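Local coordinates for hypothetical protein (Mus musculus, PDB 1VKB) that probably acts as a gamma-glutamylamine cyclotransferase, releasing the amine from gamma-glutamyl amines as the glutamyl part cyclises to 5-oxoproline, at residues E50-V55 with P63-L68. Sequence-based numbering, arbitrary orientation. Where two conformers were deposited one is given.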
ATOM      1  N   GLU A  50      -2.447  13.608  -3.424  1.00 15.15           N
ATOM      2  CA  GLU A  50      -1.233  13.848  -4.192  1.00 18.49           C
ATOM      3  C   GLU A  50      -0.975  12.694  -5.159  1.00 19.51           C
ATOM      4  O   GLU A  50      -1.400  11.563  -4.917  1.00 16.06           O
ATOM      5  CB  GLU A  50      -0.043  14.040  -3.256  1.00 17.83           C
ATOM      6  CG  GLU A  50       1.267  14.339  -3.986  1.00 24.16           C
ATOM      7  CD  GLU A  50       1.243  15.600  -4.855  1.00 28.08           C
ATOM      8  OE1 GLU A  50       0.760  15.561  -6.040  1.00 26.28           O
ATOM      9  OE2 GLU A  50       1.769  16.632  -4.342  1.00 32.46           O
ATOM     10  N   SER A  51      -0.312  12.984  -6.278  1.00 17.82           N
ATOM     11  CA  SER A  51       0.073  11.899  -7.215  1.00 17.50           C
ATOM     12  C   SER A  51       1.415  11.314  -6.793  1.00 15.27           C
ATOM     13  O   SER A  51       2.308  12.050  -6.341  1.00 14.90           O
ATOM     14  CB  SER A  51       0.091  12.387  -8.645  0.65 18.92           C
ATOM     15  OG  SER A  51       0.995  13.427  -8.779  0.65 23.81           O
ATOM     16  N   PHE A  52       1.588  10.010  -6.986  1.00 16.69           N
ATOM     17  CA  PHE A  52       2.877   9.343  -6.746  1.00 15.13           C
ATOM     18  C   PHE A  52       3.056   8.293  -7.832  1.00 15.31           C
ATOM     19  O   PHE A  52       2.046   7.735  -8.273  1.00 17.23           O
ATOM     20  CB  PHE A  52       2.850   8.586  -5.414  1.00 17.07           C
ATOM     21  CG  PHE A  52       2.661   9.469  -4.230  1.00 16.23           C
ATOM     22  CD1 PHE A  52       3.748  10.061  -3.633  1.00 19.43           C
ATOM     23  CD2 PHE A  52       1.386   9.748  -3.754  1.00 16.25           C
ATOM     24  CE1 PHE A  52       3.592  10.910  -2.550  1.00 21.85           C
ATOM     25  CE2 PHE A  52       1.218  10.584  -2.665  1.00 17.13           C
ATOM     26  CZ  PHE A  52       2.322  11.171  -2.056  1.00 16.00           C
ATOM     27  N   PRO A  53       4.301   7.939  -8.205  1.00 16.59           N
ATOM     28  CA  PRO A  53       4.517   6.762  -9.041  1.00 14.67           C
ATOM     29  C   PRO A  53       4.258   5.470  -8.304  1.00 14.57           C
ATOM     30  O   PRO A  53       4.764   5.277  -7.187  1.00 17.52           O
ATOM     31  CB  PRO A  53       6.012   6.868  -9.443  1.00 13.35           C
ATOM     32  CG  PRO A  53       6.404   8.249  -9.103  1.00 17.22           C
ATOM     33  CD  PRO A  53       5.580   8.591  -7.880  1.00 15.42           C
ATOM     34  N   LEU A  54       3.514   4.557  -8.934  1.00 13.39           N
ATOM     35  CA  LEU A  54       3.312   3.208  -8.424  1.00 12.32           C
ATOM     36  C   LEU A  54       3.881   2.266  -9.433  1.00 14.93           C
ATOM     37  O   LEU A  54       3.400   2.229 -10.580  1.00 14.01           O
ATOM     38  CB  LEU A  54       1.827   2.920  -8.218  1.00 12.45           C
ATOM     39  CG  LEU A  54       1.386   1.514  -7.893  1.00 14.46           C
ATOM     40  CD1 LEU A  54       2.129   1.040  -6.607  1.00 17.76           C
ATOM     41  CD2 LEU A  54      -0.138   1.355  -7.805  1.00 17.79           C
ATOM     42  N   VAL A  55       4.905   1.529  -9.031  1.00 14.47           N
ATOM     43  CA  VAL A  55       5.612   0.656  -9.944  1.00 14.80           C
ATOM     44  C   VAL A  55       5.595  -0.777  -9.407  1.00 17.12           C
ATOM     45  O   VAL A  55       5.566  -1.010  -8.216  1.00 15.98           O
ATOM     46  CB  VAL A  55       7.091   1.108 -10.185  1.00 14.69           C
ATOM     47  CG1 VAL A  55       7.171   2.484 -10.847  1.00 17.02           C
ATOM     48  CG2 VAL A  55       7.916   1.126  -8.897  1.00 14.41           C
ATOM     49  N   PRO A  63       4.643  -4.310  -5.643  1.00 14.74           N
ATOM     50  CA  PRO A  63       4.237  -2.948  -5.879  1.00 14.84           C
ATOM     51  C   PRO A  63       4.859  -1.968  -4.889  1.00 15.36           C
ATOM     52  O   PRO A  63       4.859  -2.194  -3.662  1.00 16.03           O
ATOM     53  CB  PRO A  63       2.731  -2.998  -5.685  1.00 14.47           C
ATOM     54  CG  PRO A  63       2.525  -4.031  -4.590  1.00 16.30           C
ATOM     55  CD  PRO A  63       3.602  -5.070  -4.928  1.00 15.08           C
ATOM     56  N   TRP A  64       5.339  -0.858  -5.425  1.00 13.78           N
ATOM     57  CA  TRP A  64       5.989   0.177  -4.628  1.00 13.86           C
ATOM     58  C   TRP A  64       5.446   1.525  -4.975  1.00 15.25           C
ATOM     59  O   TRP A  64       5.525   1.945  -6.138  1.00 16.12           O
ATOM     60  CB  TRP A  64       7.499   0.203  -4.888  1.00 13.84           C
ATOM     61  CG  TRP A  64       8.213  -1.136  -4.903  1.00 13.26           C
ATOM     62  CD1 TRP A  64       8.326  -1.990  -5.940  1.00 16.36           C
ATOM     63  CD2 TRP A  64       9.016  -1.699  -3.832  1.00 11.29           C
ATOM     64  NE1 TRP A  64       9.120  -3.071  -5.591  1.00 17.53           N
ATOM     65  CE2 TRP A  64       9.547  -2.910  -4.300  1.00 12.96           C
ATOM     66  CE3 TRP A  64       9.306  -1.309  -2.529  1.00 15.27           C
ATOM     67  CZ2 TRP A  64      10.353  -3.734  -3.503  1.00 15.34           C
ATOM     68  CZ3 TRP A  64      10.109  -2.130  -1.745  1.00 16.90           C
ATOM     69  CH2 TRP A  64      10.619  -3.318  -2.243  1.00 15.50           C
ATOM     70  N   LEU A  65       4.955   2.242  -3.963  1.00 14.16           N
ATOM     71  CA  LEU A  65       4.551   3.624  -4.119  1.00 14.61           C
ATOM     72  C   LEU A  65       5.771   4.502  -3.800  1.00 15.39           C
ATOM     73  O   LEU A  65       6.219   4.604  -2.628  1.00 15.05           O
ATOM     74  CB  LEU A  65       3.363   3.951  -3.205  1.00 14.19           C
ATOM     75  CG  LEU A  65       2.618   5.244  -3.530  1.00 16.80           C
ATOM     76  CD1 LEU A  65       1.948   5.122  -4.904  1.00 27.35           C
ATOM     77  CD2 LEU A  65       1.565   5.501  -2.472  1.00 17.77           C
ATOM     78  N   LEU A  66       6.361   5.059  -4.867  1.00 15.31           N
ATOM     79  CA  LEU A  66       7.613   5.789  -4.750  1.00 14.80           C
ATOM     80  C   LEU A  66       7.322   7.160  -4.169  1.00 16.41           C
ATOM     81  O   LEU A  66       6.391   7.832  -4.598  1.00 17.67           O
ATOM     82  CB  LEU A  66       8.335   5.894  -6.069  1.00 15.66           C
ATOM     83  CG  LEU A  66       8.490   4.655  -6.899  1.00 13.18           C
ATOM     84  CD1 LEU A  66       9.316   4.951  -8.150  1.00 17.81           C
ATOM     85  CD2 LEU A  66       9.089   3.553  -6.049  1.00 13.95           C
ATOM     86  N   TYR A  67       8.148   7.595  -3.224  1.00 17.03           N
ATOM     87  CA  TYR A  67       7.898   8.868  -2.556  1.00 17.95           C
ATOM     88  C   TYR A  67       8.448  10.018  -3.412  1.00 21.31           C
ATOM     89  O   TYR A  67       9.513  10.576  -3.136  1.00 17.53           O
ATOM     90  CB  TYR A  67       8.432   8.897  -1.123  1.00 19.35           C
ATOM     91  CG  TYR A  67       7.849  10.092  -0.427  1.00 22.57           C
ATOM     92  CD1 TYR A  67       6.521  10.102  -0.023  1.00 21.87           C
ATOM     93  CD2 TYR A  67       8.575  11.277  -0.333  1.00 30.13           C
ATOM     94  CE1 TYR A  67       5.948  11.230   0.534  1.00 23.95           C
ATOM     95  CE2 TYR A  67       8.006  12.424   0.224  1.00 27.80           C
ATOM     96  CZ  TYR A  67       6.694  12.395   0.645  1.00 32.95           C
ATOM     97  OH  TYR A  67       6.131  13.533   1.219  1.00 33.59           O
ATOM     98  N   LEU A  68       7.697  10.329  -4.458  1.00 18.02           N
ATOM     99  CA  LEU A  68       7.961  11.400  -5.381  1.00 18.95           C
ATOM    100  C   LEU A  68       6.657  12.149  -5.632  1.00 19.64           C
ATOM    101  O   LEU A  68       6.013  11.999  -6.706  1.00 16.73           O
ATOM    102  CB  LEU A  68       8.489  10.822  -6.691  1.00 23.97           C
ATOM    103  CG  LEU A  68       9.903  10.223  -6.569  1.00 26.79           C
ATOM    104  CD1 LEU A  68      10.172   9.277  -7.687  1.00 27.52           C
ATOM    105  CD2 LEU A  68      10.934  11.352  -6.553  1.00 27.40           C
TER
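A beta hairpin of strands 54-57 and 62-66 pairs V55 with W64 and L54 with L65. V55 and W64 form the hydrogen-bonded pair: W64 N meets V55 O at 2.8 Å, and V55 N returns a bond to W64 O at 3.0 Å. Next along, L66 N donates to P53 O at 2.8 Å; proline lacks an N-H but can still accept here. L54 and L65, the neighbouring non-hydrogen-bonded pair, lie on the face opposite V55 and W64, L54 CB lying 4.0 Å from L65 CD1. In this gamma-glutamyl cyclotransferase-like fold, strand 62-66 also runs parallel to strand 121-129, so the hairpin extends the main sheet. V55, branched and apolar, crosses L66 at about a right angle, V55 CG2 to L66 CD2 3.9 Å. Beyond the paired strands, F52 CB touches L65 CD1 at 3.6 Å; with CG anti to the carbonyl carbon (chi1 -63°), the F52 ring is carried edge-on beside L66 O and on to Y67, where F52 CE1 meets Y67 CE1 at 3.9 Å, the rings inclined at 36°. An alanine here would keep the CB that meets L65 but would probably leave a gap beside Y67 where the ring had lain. The puckered, rigid ring of P53 packs across L68, P53 CD to L68 CB 3.9 Å.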